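Local coordinates for protein Alpha/beta hydrolase (Pseudomonas aeruginosa PAO1, PDB 4R1D) that probably hydrolyses lipids as the type VI secretion lipase effector Tle4, binds calcium, and is captured here with Tli4, probably the immunity protein that inhibits it, at residues N61-A66 against Q110-D115; G180-K185 against K514-H519; G377-Q382 against G399-F404; D442-G447 against G481-G486. One frame throughout, in Å; residues are numbered along the deposited sequence.

Contact 1 (N61-A66 against Q110-D115); sequences NLRNKA and QVEVDD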
loop_
_atom_site.group_PDB
_atom_site.type_symbol
_atom_site.label_atom_id
_atom_site.label_comp_id
_atom_site.label_asym_id
_atom_site.label_seq_id
_atom_site.Cartn_x
_atom_site.Cartn_y
_atom_site.Cartn_z
ATOM N N ASN A 61 1.700 -0.674 -7.644
ATOM C CA ASN A 61 0.650 -1.667 -7.896
ATOM C C ASN A 61 0.832 -2.908 -7.047
ATOM O O ASN A 61 1.963 -3.355 -6.857
ATOM C CB ASN A 61 0.681 -2.078 -9.366
ATOM C CG ASN A 61 0.498 -0.905 -10.305
ATOM O OD1 ASN A 61 -0.315 -0.013 -10.054
ATOM N ND2 ASN A 61 1.256 -0.901 -11.406
ATOM N N LEU A 62 -0.271 -3.492 -6.572
ATOM C CA LEU A 62 -0.203 -4.681 -5.722
ATOM C C LEU A 62 -1.172 -5.742 -6.203
ATOM O O LEU A 62 -2.242 -5.431 -6.737
ATOM C CB LEU A 62 -0.577 -4.351 -4.270
ATOM C CG LEU A 62 0.167 -3.185 -3.626
ATOM C CD1 LEU A 62 -0.444 -2.891 -2.263
ATOM C CD2 LEU A 62 1.663 -3.498 -3.510
ATOM N N ARG A 63 -0.792 -6.989 -5.981
ATOM C CA ARG A 63 -1.672 -8.109 -6.236
ATOM C C ARG A 63 -1.683 -8.997 -5.011
ATOM O O ARG A 63 -0.761 -8.954 -4.199
ATOM C CB ARG A 63 -1.190 -8.890 -7.461
ATOM C CG ARG A 63 0.188 -9.511 -7.273
ATOM C CD ARG A 63 0.695 -10.100 -8.582
ATOM N NE ARG A 63 1.998 -10.735 -8.400
ATOM C CZ ARG A 63 2.918 -10.831 -9.352
ATOM N NH1 ARG A 63 2.694 -10.303 -10.551
ATOM N NH2 ARG A 63 4.070 -11.428 -9.098
ATOM N N ASN A 64 -2.726 -9.810 -4.874
ATOM C CA ASN A 64 -2.789 -10.745 -3.750
ATOM C C ASN A 64 -1.644 -11.754 -3.883
ATOM O O ASN A 64 -1.416 -12.303 -4.954
ATOM C CB ASN A 64 -4.161 -11.447 -3.711
ATOM C CG ASN A 64 -4.278 -12.460 -2.576
ATOM O OD1 ASN A 64 -3.784 -13.585 -2.686
ATOM N ND2 ASN A 64 -4.966 -12.075 -1.481
ATOM N N LYS A 65 -0.907 -11.973 -2.802
ATOM C CA LYS A 65 0.304 -12.781 -2.837
ATOM C C LYS A 65 0.019 -14.248 -3.157
ATOM O O LYS A 65 0.819 -14.910 -3.834
ATOM C CB LYS A 65 1.062 -12.648 -1.509
ATOM C CG LYS A 65 2.432 -13.276 -1.505
ATOM C CD LYS A 65 3.022 -13.328 -0.086
ATOM C CE LYS A 65 3.040 -11.972 0.563
ATOM N NZ LYS A 65 3.903 -11.915 1.791
ATOM N N ALA A 66 -1.122 -14.748 -2.692
ATOM C CA ALA A 66 -1.502 -16.143 -2.951
ATOM C C ALA A 66 -2.172 -16.340 -4.298
ATOM O O ALA A 66 -1.846 -17.287 -5.018
ATOM C CB ALA A 66 -2.409 -16.678 -1.840
ATOM N N GLN A 110 -0.301 -10.003 2.982
ATOM C CA GLN A 110 -1.032 -10.807 2.015
ATOM C C GLN A 110 -1.021 -10.212 0.608
ATOM O O GLN A 110 -1.748 -10.675 -0.270
ATOM C CB GLN A 110 -2.463 -11.045 2.499
ATOM C CG GLN A 110 -2.486 -11.852 3.809
ATOM C CD GLN A 110 -3.870 -12.018 4.397
ATOM O OE1 GLN A 110 -4.872 -11.697 3.766
ATOM N NE2 GLN A 110 -3.926 -12.494 5.636
ATOM N N VAL A 111 -0.182 -9.193 0.398
ATOM C CA VAL A 111 -0.027 -8.594 -0.919
ATOM C C VAL A 111 1.434 -8.595 -1.353
ATOM O O VAL A 111 2.319 -8.788 -0.541
ATOM C CB VAL A 111 -0.541 -7.121 -0.964
ATOM C CG1 VAL A 111 -2.041 -7.051 -0.637
ATOM C CG2 VAL A 111 0.295 -6.206 -0.043
ATOM N N GLU A 112 1.672 -8.370 -2.643
ATOM C CA GLU A 112 3.036 -8.211 -3.163
ATOM C C GLU A 112 3.048 -7.263 -4.358
ATOM O O GLU A 112 2.023 -7.036 -5.001
ATOM C CB GLU A 112 3.633 -9.564 -3.575
ATOM C CG GLU A 112 2.876 -10.228 -4.711
ATOM C CD GLU A 112 3.452 -11.582 -5.129
ATOM O OE1 GLU A 112 4.302 -12.135 -4.404
ATOM O OE2 GLU A 112 3.031 -12.087 -6.189
ATOM N N VAL A 113 4.204 -6.678 -4.635
ATOM C CA VAL A 113 4.352 -5.828 -5.809
ATOM C C VAL A 113 3.886 -6.525 -7.084
ATOM O O VAL A 113 4.190 -7.700 -7.303
ATOM C CB VAL A 113 5.806 -5.399 -5.993
ATOM C CG1 VAL A 113 5.978 -4.641 -7.309
ATOM C CG2 VAL A 113 6.245 -4.562 -4.797
ATOM N N ASP A 114 3.143 -5.791 -7.908
ATOM C CA ASP A 114 2.662 -6.266 -9.207
ATOM C C ASP A 114 3.336 -5.430 -10.284
ATOM O O ASP A 114 3.071 -4.234 -10.394
ATOM C CB ASP A 114 1.135 -6.112 -9.301
ATOM C CG ASP A 114 0.568 -6.558 -10.651
ATOM O OD1 ASP A 114 1.337 -7.060 -11.504
ATOM O OD2 ASP A 114 -0.662 -6.423 -10.855
ATOM N N ASP A 115 4.205 -6.058 -11.073
ATOM C CA ASP A 115 4.957 -5.340 -12.098
ATOM C C ASP A 115 4.291 -5.341 -13.469
ATOM O O ASP A 115 4.904 -4.942 -14.464
ATOM C CB ASP A 115 6.395 -5.872 -12.197
ATOM C CG ASP A 115 6.471 -7.281 -12.753
ATOM O OD1 ASP A 115 5.407 -7.919 -12.949
ATOM O OD2 ASP A 115 7.611 -7.748 -12.997
HETATM O O HOH W 1 4.807 -10.472 -12.504
HETATM O O HOH W 2 0.623 -9.411 -12.103
HETATM O O HOH W 3 -4.608 -9.350 -1.029
HETATM O O HOH W 4 3.800 -9.263 2.064
HETATM O O HOH W 5 -2.300 -13.490 0.108
#
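Gln110 meets Lys65 through its backbone: Lys65 N reaches the Gln110 carbonyl O at 3.0 Å from above the carbonyl plane, while the Gln110 amide turns to Gly32 and Arg163 of the partner chain. Val111 lays CG2 4.1 Å from Leu62 CD1, and a water links its carbonyl O to Lys65 NZ, which also bonds Glu109 O. Glu112 and Arg63 form the hydrogen-bonded pair of this antiparallel ladder, in a sheet ordered 70-72, 62-64, 111-113, so that strand 111-113 lies at its margin. With both CG atoms between backbone N and carbonyl carbon (chi1 63° in each), the two extended side chains rise on the same face. Glu112 OE2 takes Arg63 NE at 2.8 Å and Arg63 NH2 at 3.2 Å, both from one face of the carboxylate, whose plane is turned 58° from the guanidinium; Lys68 adds a second positive charge. Val113 passes its carbonyl O over a guanidinium face. Asp114 N bonds Asn61 O at 2.9 Å; Asp114 OD1 makes a long salt bridge of 3.6 Å to Arg63 NH1, a water also lies between the two, and OD2 pairs with Arg73. Asp115 OD1 joins Arg63 NH1 through another water.

Contact 2 (G180-K185 against K514-H519); sequences GEEQGK and KASFRH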
loop_
_atom_site.group_PDB
_atom_site.type_symbol
_atom_site.label_atom_id
_atom_site.label_comp_id
_atom_site.label_asym_id
_atom_site.label_seq_id
_atom_site.Cartn_x
_atom_site.Cartn_y
_atom_site.Cartn_z
ATOM N N GLY A 180 15.366 27.789 -5.963
ATOM C CA GLY A 180 14.834 27.700 -4.612
ATOM C C GLY A 180 15.738 26.998 -3.607
ATOM O O GLY A 180 15.296 26.675 -2.512
ATOM N N GLU A 181 17.005 26.777 -3.955
ATOM C CA GLU A 181 17.938 26.116 -3.027
ATOM C C GLU A 181 18.180 27.004 -1.811
ATOM O O GLU A 181 18.456 28.193 -1.963
ATOM C CB GLU A 181 19.263 25.784 -3.721
ATOM C CG GLU A 181 20.001 24.571 -3.131
ATOM C CD GLU A 181 20.530 24.821 -1.743
ATOM O OE1 GLU A 181 21.250 25.828 -1.570
ATOM O OE2 GLU A 181 20.230 24.016 -0.826
ATOM N N GLU A 182 18.080 26.425 -0.617
ATOM C CA GLU A 182 18.077 27.212 0.621
ATOM C C GLU A 182 19.261 27.003 1.569
ATOM O O GLU A 182 19.432 27.786 2.501
ATOM C CB GLU A 182 16.770 26.990 1.396
ATOM C CG GLU A 182 16.611 25.561 1.971
ATOM C CD GLU A 182 15.218 25.310 2.525
ATOM O OE1 GLU A 182 14.629 26.246 3.098
ATOM O OE2 GLU A 182 14.694 24.182 2.371
ATOM N N GLN A 183 20.070 25.970 1.352
ATOM C CA GLN A 183 21.198 25.705 2.254
ATOM C C GLN A 183 22.383 26.610 1.914
ATOM O O GLN A 183 23.138 27.013 2.794
ATOM C CB GLN A 183 21.625 24.235 2.205
ATOM C CG GLN A 183 20.503 23.231 2.472
ATOM C CD GLN A 183 19.920 23.318 3.878
ATOM O OE1 GLN A 183 19.213 24.274 4.224
ATOM N NE2 GLN A 183 20.209 22.312 4.694
ATOM N N GLY A 184 22.548 26.914 0.630
ATOM C CA GLY A 184 23.550 27.869 0.190
ATOM C C GLY A 184 24.946 27.296 0.067
ATOM O O GLY A 184 25.914 28.038 -0.076
ATOM N N LYS A 185 25.053 25.974 0.115
ATOM C CA LYS A 185 26.354 25.316 0.075
ATOM C C LYS A 185 26.730 24.893 -1.349
ATOM O O LYS A 185 27.844 25.138 -1.807
ATOM C CB LYS A 185 26.391 24.135 1.052
ATOM C CG LYS A 185 26.202 24.560 2.525
ATOM C CD LYS A 185 26.141 23.379 3.506
ATOM C CE LYS A 185 24.855 22.557 3.362
ATOM N NZ LYS A 185 24.639 21.576 4.487
ATOM N N LYS A 514 22.652 18.346 2.452
ATOM C CA LYS A 514 23.587 19.070 1.594
ATOM C C LYS A 514 22.897 20.105 0.704
ATOM O O LYS A 514 23.390 21.223 0.535
ATOM C CB LYS A 514 24.406 18.094 0.751
ATOM C CG LYS A 514 25.352 18.773 -0.233
ATOM C CD LYS A 514 26.382 17.785 -0.785
ATOM C CE LYS A 514 27.632 17.708 0.094
ATOM N NZ LYS A 514 28.781 17.015 -0.593
ATOM N N ALA A 515 21.763 19.729 0.121
ATOM C CA ALA A 515 20.994 20.653 -0.703
ATOM C C ALA A 515 19.496 20.480 -0.471
ATOM O O ALA A 515 19.006 19.359 -0.316
ATOM C CB ALA A 515 21.332 20.469 -2.189
ATOM N N SER A 516 18.773 21.591 -0.428
ATOM C CA SER A 516 17.327 21.571 -0.194
ATOM C C SER A 516 16.659 22.658 -1.044
ATOM O O SER A 516 16.977 23.853 -0.921
ATOM C CB SER A 516 17.016 21.768 1.298
ATOM O OG SER A 516 15.619 21.795 1.555
ATOM N N PHE A 517 15.756 22.237 -1.925
ATOM C CA PHE A 517 15.050 23.156 -2.820
ATOM C C PHE A 517 13.617 23.375 -2.369
ATOM O O PHE A 517 12.790 22.447 -2.370
ATOM C CB PHE A 517 15.097 22.652 -4.263
ATOM C CG PHE A 517 16.491 22.530 -4.805
ATOM C CD1 PHE A 517 17.288 21.446 -4.467
ATOM C CD2 PHE A 517 17.012 23.506 -5.639
ATOM C CE1 PHE A 517 18.568 21.327 -4.943
ATOM C CE2 PHE A 517 18.294 23.403 -6.122
ATOM C CZ PHE A 517 19.080 22.305 -5.782
ATOM N N ARG A 518 13.337 24.617 -1.976
ATOM C CA ARG A 518 12.051 24.976 -1.413
ATOM C C ARG A 518 11.188 25.573 -2.532
ATOM O O ARG A 518 11.334 26.742 -2.901
ATOM C CB ARG A 518 12.283 25.970 -0.281
ATOM C CG ARG A 518 11.066 26.430 0.524
ATOM C CD ARG A 518 11.606 27.323 1.654
ATOM N NE ARG A 518 10.598 27.893 2.547
ATOM C CZ ARG A 518 10.130 27.306 3.645
ATOM N NH1 ARG A 518 10.538 26.085 3.986
ATOM N NH2 ARG A 518 9.235 27.941 4.402
ATOM N N HIS A 519 10.310 24.753 -3.096
ATOM C CA HIS A 519 9.572 25.157 -4.295
ATOM C C HIS A 519 8.203 25.741 -3.951
ATOM O O HIS A 519 7.487 25.220 -3.108
ATOM C CB HIS A 519 9.432 23.985 -5.281
ATOM C CG HIS A 519 10.737 23.542 -5.871
ATOM N ND1 HIS A 519 11.037 22.217 -6.110
ATOM C CD2 HIS A 519 11.814 24.251 -6.280
ATOM C CE1 HIS A 519 12.249 22.128 -6.627
ATOM N NE2 HIS A 519 12.745 23.348 -6.738
HETATM O O HOH W 6 23.341 23.694 -0.554
#
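Glu181 lies against Phe517 and Ser516 in the dense part of this contact. Glu181 CG sits over one face of the Phe517 ring, 3.8 Å from the centroid and shifted toward the rim. The bend at chi2 (-68°) carries the carboxylate back to the strand, where its plane stands 81° from the ring. There Glu181 OE2 accepts Ser516 N through its anti lone pair at 2.9 Å, almost straight, and Gln183 N on the syn side, well out of the carboxylate plane; OE1 takes Gly184 N, so three backbone N-H groups hold the carboxylate and fix the turn of the loop. Around it the backbones bond as well: Arg518 N to Gly180 O at 2.9 Å and Glu182 N to Ser516 O at 2.8 Å. Glu182 OE2 receives the Ser516 hydroxyl (OG to OE2 2.7 Å) and a second bond from Tyr431, while the Arg518 guanidinium passes by toward Gln506. The far end is looser and wetter. Exposed Lys185 brings CE to 3.5 Å from Lys514 O, its NZ bonding Val513 O, and a water links Lys185 N to Lys514 O. With a single bridge, Glu181 to Phe517, the loop docks along the outer edge of strand 515-519, the last strand of the parallel sheet central to the alpha/beta hydrolase fold.

Contact 3 (G377-Q382 against G399-F404); sequences GLVPEQ and GPRDNF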
loop_
_atom_site.group_PDB
_atom_site.type_symbol
_atom_site.label_atom_id
_atom_site.label_comp_id
_atom_site.label_asym_id
_atom_site.label_seq_id
_atom_site.Cartn_x
_atom_site.Cartn_y
_atom_site.Cartn_z
ATOM N N GLY A 377 -9.468 11.824 19.354
ATOM C CA GLY A 377 -8.397 10.876 19.087
ATOM C C GLY A 377 -8.387 10.441 17.637
ATOM O O GLY A 377 -9.340 10.689 16.909
ATOM N N LEU A 378 -7.302 9.796 17.216
ATOM C CA LEU A 378 -7.170 9.358 15.825
ATOM C C LEU A 378 -8.220 8.304 15.482
ATOM O O LEU A 378 -8.818 8.332 14.403
ATOM C CB LEU A 378 -5.787 8.772 15.611
ATOM C CG LEU A 378 -5.467 8.422 14.158
ATOM C CD1 LEU A 378 -5.423 9.690 13.313
ATOM C CD2 LEU A 378 -4.128 7.688 14.108
ATOM N N VAL A 379 -8.410 7.364 16.400
ATOM C CA VAL A 379 -9.480 6.385 16.306
ATOM C C VAL A 379 -10.346 6.448 17.559
ATOM O O VAL A 379 -10.162 5.673 18.501
ATOM C CB VAL A 379 -8.941 4.962 16.107
ATOM C CG1 VAL A 379 -10.094 3.995 15.845
ATOM C CG2 VAL A 379 -7.960 4.941 14.957
ATOM N N PRO A 380 -11.293 7.394 17.575
ATOM C CA PRO A 380 -12.206 7.509 18.716
ATOM C C PRO A 380 -12.970 6.208 18.895
ATOM O O PRO A 380 -13.023 5.357 17.992
ATOM C CB PRO A 380 -13.157 8.630 18.296
ATOM C CG PRO A 380 -13.078 8.664 16.793
ATOM C CD PRO A 380 -11.651 8.305 16.473
ATOM N N GLU A 381 -13.553 6.046 20.071
ATOM C CA GLU A 381 -14.295 4.841 20.388
ATOM C C GLU A 381 -15.336 4.520 19.314
ATOM O O GLU A 381 -15.557 3.354 18.971
ATOM C CB GLU A 381 -14.970 4.999 21.759
ATOM C CG GLU A 381 -15.390 3.682 22.374
ATOM C CD GLU A 381 -14.200 2.764 22.614
ATOM O OE1 GLU A 381 -13.380 3.076 23.505
ATOM O OE2 GLU A 381 -14.078 1.740 21.905
ATOM N N GLN A 382 -15.970 5.553 18.772
ATOM C CA GLN A 382 -17.000 5.347 17.762
ATOM C C GLN A 382 -16.452 4.605 16.542
ATOM O O GLN A 382 -17.220 4.043 15.770
ATOM C CB GLN A 382 -17.599 6.679 17.305
ATOM C CG GLN A 382 -16.579 7.619 16.668
ATOM C CD GLN A 382 -17.229 8.688 15.818
ATOM O OE1 GLN A 382 -17.807 9.648 16.333
ATOM N NE2 GLN A 382 -17.139 8.528 14.503
ATOM N N GLY A 399 -7.100 -8.916 19.933
ATOM C CA GLY A 399 -7.991 -7.792 20.143
ATOM C C GLY A 399 -7.617 -6.669 19.203
ATOM O O GLY A 399 -6.442 -6.368 19.047
ATOM N N PRO A 400 -8.618 -6.052 18.561
ATOM C CA PRO A 400 -8.369 -5.022 17.545
ATOM C C PRO A 400 -7.577 -3.840 18.094
ATOM O O PRO A 400 -6.677 -3.333 17.421
ATOM C CB PRO A 400 -9.781 -4.587 17.138
ATOM C CG PRO A 400 -10.617 -5.826 17.390
ATOM C CD PRO A 400 -10.042 -6.418 18.645
ATOM N N ARG A 401 -7.904 -3.413 19.308
ATOM C CA ARG A 401 -7.233 -2.273 19.917
ATOM C C ARG A 401 -5.831 -2.680 20.384
ATOM O O ARG A 401 -4.902 -1.886 20.301
ATOM C CB ARG A 401 -8.092 -1.707 21.059
ATOM C CG ARG A 401 -7.667 -0.362 21.636
ATOM C CD ARG A 401 -7.722 0.796 20.635
ATOM N NE ARG A 401 -9.054 1.329 20.312
ATOM C CZ ARG A 401 -9.238 2.556 19.815
ATOM N NH1 ARG A 401 -8.189 3.344 19.644
ATOM N NH2 ARG A 401 -10.449 3.004 19.504
ATOM N N ASP A 402 -5.672 -3.927 20.839
ATOM C CA ASP A 402 -4.356 -4.450 21.210
ATOM C C ASP A 402 -3.428 -4.326 20.012
ATOM O O ASP A 402 -2.309 -3.846 20.125
ATOM C CB ASP A 402 -4.422 -5.937 21.579
ATOM C CG ASP A 402 -4.926 -6.188 22.989
ATOM O OD1 ASP A 402 -4.922 -5.256 23.825
ATOM O OD2 ASP A 402 -5.310 -7.348 23.261
ATOM N N ASN A 403 -3.900 -4.805 18.871
ATOM C CA ASN A 403 -3.107 -4.767 17.643
ATOM C C ASN A 403 -2.760 -3.337 17.262
ATOM O O ASN A 403 -1.608 -3.025 16.958
ATOM C CB ASN A 403 -3.869 -5.433 16.504
ATOM C CG ASN A 403 -2.967 -5.797 15.358
ATOM O OD1 ASN A 403 -2.173 -6.730 15.467
ATOM N ND2 ASN A 403 -3.068 -5.055 14.253
ATOM N N PHE A 404 -3.770 -2.472 17.272
ATOM C CA PHE A 404 -3.581 -1.074 16.903
ATOM C C PHE A 404 -2.581 -0.359 17.809
ATOM O O PHE A 404 -1.701 0.353 17.325
ATOM C CB PHE A 404 -4.928 -0.334 16.874
ATOM C CG PHE A 404 -4.801 1.142 16.628
ATOM C CD1 PHE A 404 -4.349 1.621 15.401
ATOM C CD2 PHE A 404 -5.120 2.057 17.618
ATOM C CE1 PHE A 404 -4.222 2.983 15.175
ATOM C CE2 PHE A 404 -5.002 3.424 17.386
ATOM C CZ PHE A 404 -4.554 3.883 16.166
HETATM O O HOH W 7 -7.164 6.281 18.826
#
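Arg401 and Val379 carry this contact through one carbonyl. The arginine leaves its helix with CG anti to the backbone N (chi1 -169°), then kinks at both chi2 and chi3, which brings the guanidinium end-on to Val379 O. Arg401 NH2 bonds Val379 O at 2.9 Å and Arg401 NH1 bonds it, less straight, at 3.3 Å. The acceptor lies in the guanidinium plane for both, but the two donors use it differently: NH1 comes in the carbonyl plane on a lone pair, whereas NH2 is tilted 32° from it. A second partner, Ser384 OG, holds NH2, and a water accepts from both Arg401 NH1 and Val379 N, so the planar group is fixed from several sides. Pro380 O lies near the same edge. Beside this polar grip, Val379 brings CG2 to 3.8 Å from Phe404 CZ and runs past that side chain in the opposite sense. Phe404, extended from the helix with CG anti to its own N (chi1 175°), offers its edge to Leu378, whose CD2 stands 4.3 Å from CZ. Met294 of helix 289-296 packs on both Leu378 and Val379. Two side chains one turn apart, Arg401 and Phe404, thus tie the first turn of helix 400-421, N-capped by Gly399 whose N bonds Ser115 of the partner chain, to the loop earlier in the chain.

Contact 4 (D442-G447 against G481-G486); sequences DLIWKG and GPLETG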
loop_
_atom_site.group_PDB
_atom_site.type_symbol
_atom_site.label_atom_id
_atom_site.label_comp_id
_atom_site.label_asym_id
_atom_site.label_seq_id
_atom_site.Cartn_x
_atom_site.Cartn_y
_atom_site.Cartn_z
ATOM N N ASP A 442 -2.855 22.954 9.699
ATOM C CA ASP A 442 -3.485 23.122 11.003
ATOM C C ASP A 442 -4.759 22.326 10.970
ATOM O O ASP A 442 -5.647 22.602 10.162
ATOM C CB ASP A 442 -3.818 24.591 11.293
ATOM C CG ASP A 442 -2.582 25.442 11.468
ATOM O OD1 ASP A 442 -1.543 24.897 11.886
ATOM O OD2 ASP A 442 -2.642 26.659 11.192
ATOM N N LEU A 443 -4.846 21.318 11.827
ATOM C CA LEU A 443 -6.008 20.470 11.855
ATOM C C LEU A 443 -6.892 21.058 12.941
ATOM O O LEU A 443 -6.562 20.976 14.119
ATOM C CB LEU A 443 -5.604 19.038 12.192
ATOM C CG LEU A 443 -6.557 17.920 11.766
ATOM C CD1 LEU A 443 -7.972 18.217 12.234
ATOM C CD2 LEU A 443 -6.520 17.754 10.264
ATOM N N ILE A 444 -8.005 21.658 12.537
ATOM C CA ILE A 444 -8.838 22.420 13.467
ATOM C C ILE A 444 -10.241 21.858 13.628
ATOM O O ILE A 444 -10.969 21.695 12.658
ATOM C CB ILE A 444 -8.977 23.880 13.004
ATOM C CG1 ILE A 444 -7.603 24.544 12.895
ATOM C CG2 ILE A 444 -9.896 24.654 13.956
ATOM C CD1 ILE A 444 -7.573 25.697 11.871
ATOM N N TRP A 445 -10.614 21.563 14.872
ATOM C CA TRP A 445 -11.986 21.223 15.202
ATOM C C TRP A 445 -12.570 22.499 15.778
ATOM O O TRP A 445 -12.126 22.961 16.829
ATOM C CB TRP A 445 -12.031 20.171 16.302
ATOM C CG TRP A 445 -11.825 18.741 15.886
ATOM C CD1 TRP A 445 -10.695 17.985 16.068
ATOM C CD2 TRP A 445 -12.793 17.875 15.288
ATOM N NE1 TRP A 445 -10.900 16.708 15.603
ATOM C CE2 TRP A 445 -12.178 16.615 15.118
ATOM C CE3 TRP A 445 -14.119 18.040 14.876
ATOM C CZ2 TRP A 445 -12.843 15.530 14.548
ATOM C CZ3 TRP A 445 -14.778 16.962 14.313
ATOM C CH2 TRP A 445 -14.134 15.725 14.143
ATOM N N LYS A 446 -13.551 23.069 15.095
ATOM C CA LYS A 446 -14.147 24.320 15.545
ATOM C C LYS A 446 -15.563 24.065 16.043
ATOM O O LYS A 446 -16.376 23.467 15.342
ATOM C CB LYS A 446 -14.145 25.329 14.398
ATOM C CG LYS A 446 -14.714 26.681 14.761
ATOM C CD LYS A 446 -14.790 27.584 13.546
ATOM C CE LYS A 446 -13.460 28.252 13.267
ATOM N NZ LYS A 446 -13.629 29.434 12.369
ATOM N N GLY A 447 -15.853 24.492 17.270
ATOM C CA GLY A 447 -17.158 24.251 17.857
ATOM C C GLY A 447 -17.075 24.016 19.355
ATOM O O GLY A 447 -16.015 24.178 19.950
ATOM N N GLY A 481 -7.776 25.308 7.770
ATOM C CA GLY A 481 -6.938 26.312 8.402
ATOM C C GLY A 481 -6.630 27.438 7.437
ATOM O O GLY A 481 -7.223 27.498 6.361
ATOM N N PRO A 482 -5.682 28.324 7.795
ATOM C CA PRO A 482 -4.846 28.262 8.998
ATOM C C PRO A 482 -5.525 28.810 10.247
ATOM O O PRO A 482 -6.540 29.505 10.166
ATOM C CB PRO A 482 -3.659 29.155 8.631
ATOM C CG PRO A 482 -4.245 30.173 7.728
ATOM C CD PRO A 482 -5.297 29.448 6.922
ATOM N N LEU A 483 -4.943 28.493 11.401
ATOM C CA LEU A 483 -5.442 28.944 12.689
ATOM C C LEU A 483 -5.546 30.472 12.721
ATOM O O LEU A 483 -4.711 31.177 12.153
ATOM C CB LEU A 483 -4.508 28.455 13.798
ATOM C CG LEU A 483 -4.999 28.376 15.241
ATOM C CD1 LEU A 483 -6.179 27.439 15.345
ATOM C CD2 LEU A 483 -3.862 27.903 16.143
ATOM N N GLU A 484 -6.578 30.970 13.396
ATOM C CA GLU A 484 -6.864 32.401 13.453
ATOM C C GLU A 484 -5.697 33.192 14.045
ATOM O O GLU A 484 -5.211 34.152 13.442
ATOM C CB GLU A 484 -8.145 32.646 14.258
ATOM C CG GLU A 484 -9.423 32.120 13.592
ATOM C CD GLU A 484 -9.476 30.595 13.461
ATOM O OE1 GLU A 484 -8.746 29.888 14.198
ATOM O OE2 GLU A 484 -10.261 30.101 12.615
ATOM N N THR A 485 -5.251 32.775 15.226
ATOM C CA THR A 485 -4.113 33.400 15.894
ATOM C C THR A 485 -2.963 32.405 15.957
ATOM O O THR A 485 -3.024 31.416 16.687
ATOM C CB THR A 485 -4.474 33.850 17.327
ATOM O OG1 THR A 485 -5.600 34.736 17.284
ATOM C CG2 THR A 485 -3.295 34.559 17.982
ATOM N N GLY A 486 -1.914 32.665 15.191
ATOM C CA GLY A 486 -0.821 31.719 15.079
ATOM C C GLY A 486 0.402 32.032 15.915
ATOM O O GLY A 486 0.645 33.174 16.307
#
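Ile444 overlaps Gly481 and Leu483, its CD1 resting 3.6 Å from Gly481 CA and its CG1 4.1 Å from Leu483 CD1. Its first torsion turns CG1 toward the loop, beside the backbone N and anti to the carbonyl carbon, and the roughly extended second one carries CD1 onto it. The loop backbone comes close at Gly481. The peptide between Gly481 and Pro482 is cis. Just before the strand, Asp442 reaches forward with OD2 to accept Leu483 N at 2.9 Å, nearly straight (173°). The donor comes on the anti side, 24° out of the carboxylate plane. Asp442 OD2 also touches Pro482 CA at 3.5 Å, while OD1 forms a salt bridge with Arg333; each carboxylate oxygen thus has its own partner, an arrangement that would favour the charged form. Toward the solvent side the contact thins out: Lys446, bent at chi3, meets exposed Glu484 in a salt bridge whose hydrogen bond is weak, Lys446 NZ to Glu484 OE2 at 3.4 Å. Strand 443-446 lies inside a mixed sheet, parallel to 339-342 and antiparallel to 477-479, the strand from which the loop emerges. Leu483 also packs on Phe340 and Cys342, so the loop folds back over the sheet face bearing Ile444, while helix 289-296 packs on Leu443 and Trp445.

Overall arrangement
None of the four contacts lies at the calcium site; their centres lie about 20 to 24 Å from the centre of the chain. Contact 3 is the buried one, whereas contacts 1, 2 and 4 run from buried residues to charged ones at the surface, with bridging waters in 1 and 2. Only contact 2 involves the large parallel sheet; contact 1 pairs two strands of the small antiparallel sheet, and contact 4 covers the mixed one. Contacts 3 and 4, nearest atoms about 6 Å apart, share helix 289-296 as a neighbour. Contacts 1 and 3 also reach the partner chain. Backbone pairing and salt bridges dominate contact 1, carboxylates accepting backbone N-H groups and a hydroxyl contact 2, and arginine-to-carbonyl bonding contact 3; contact 4 joins an aspartate-to-backbone bond and apolar packing to a surface salt bridge.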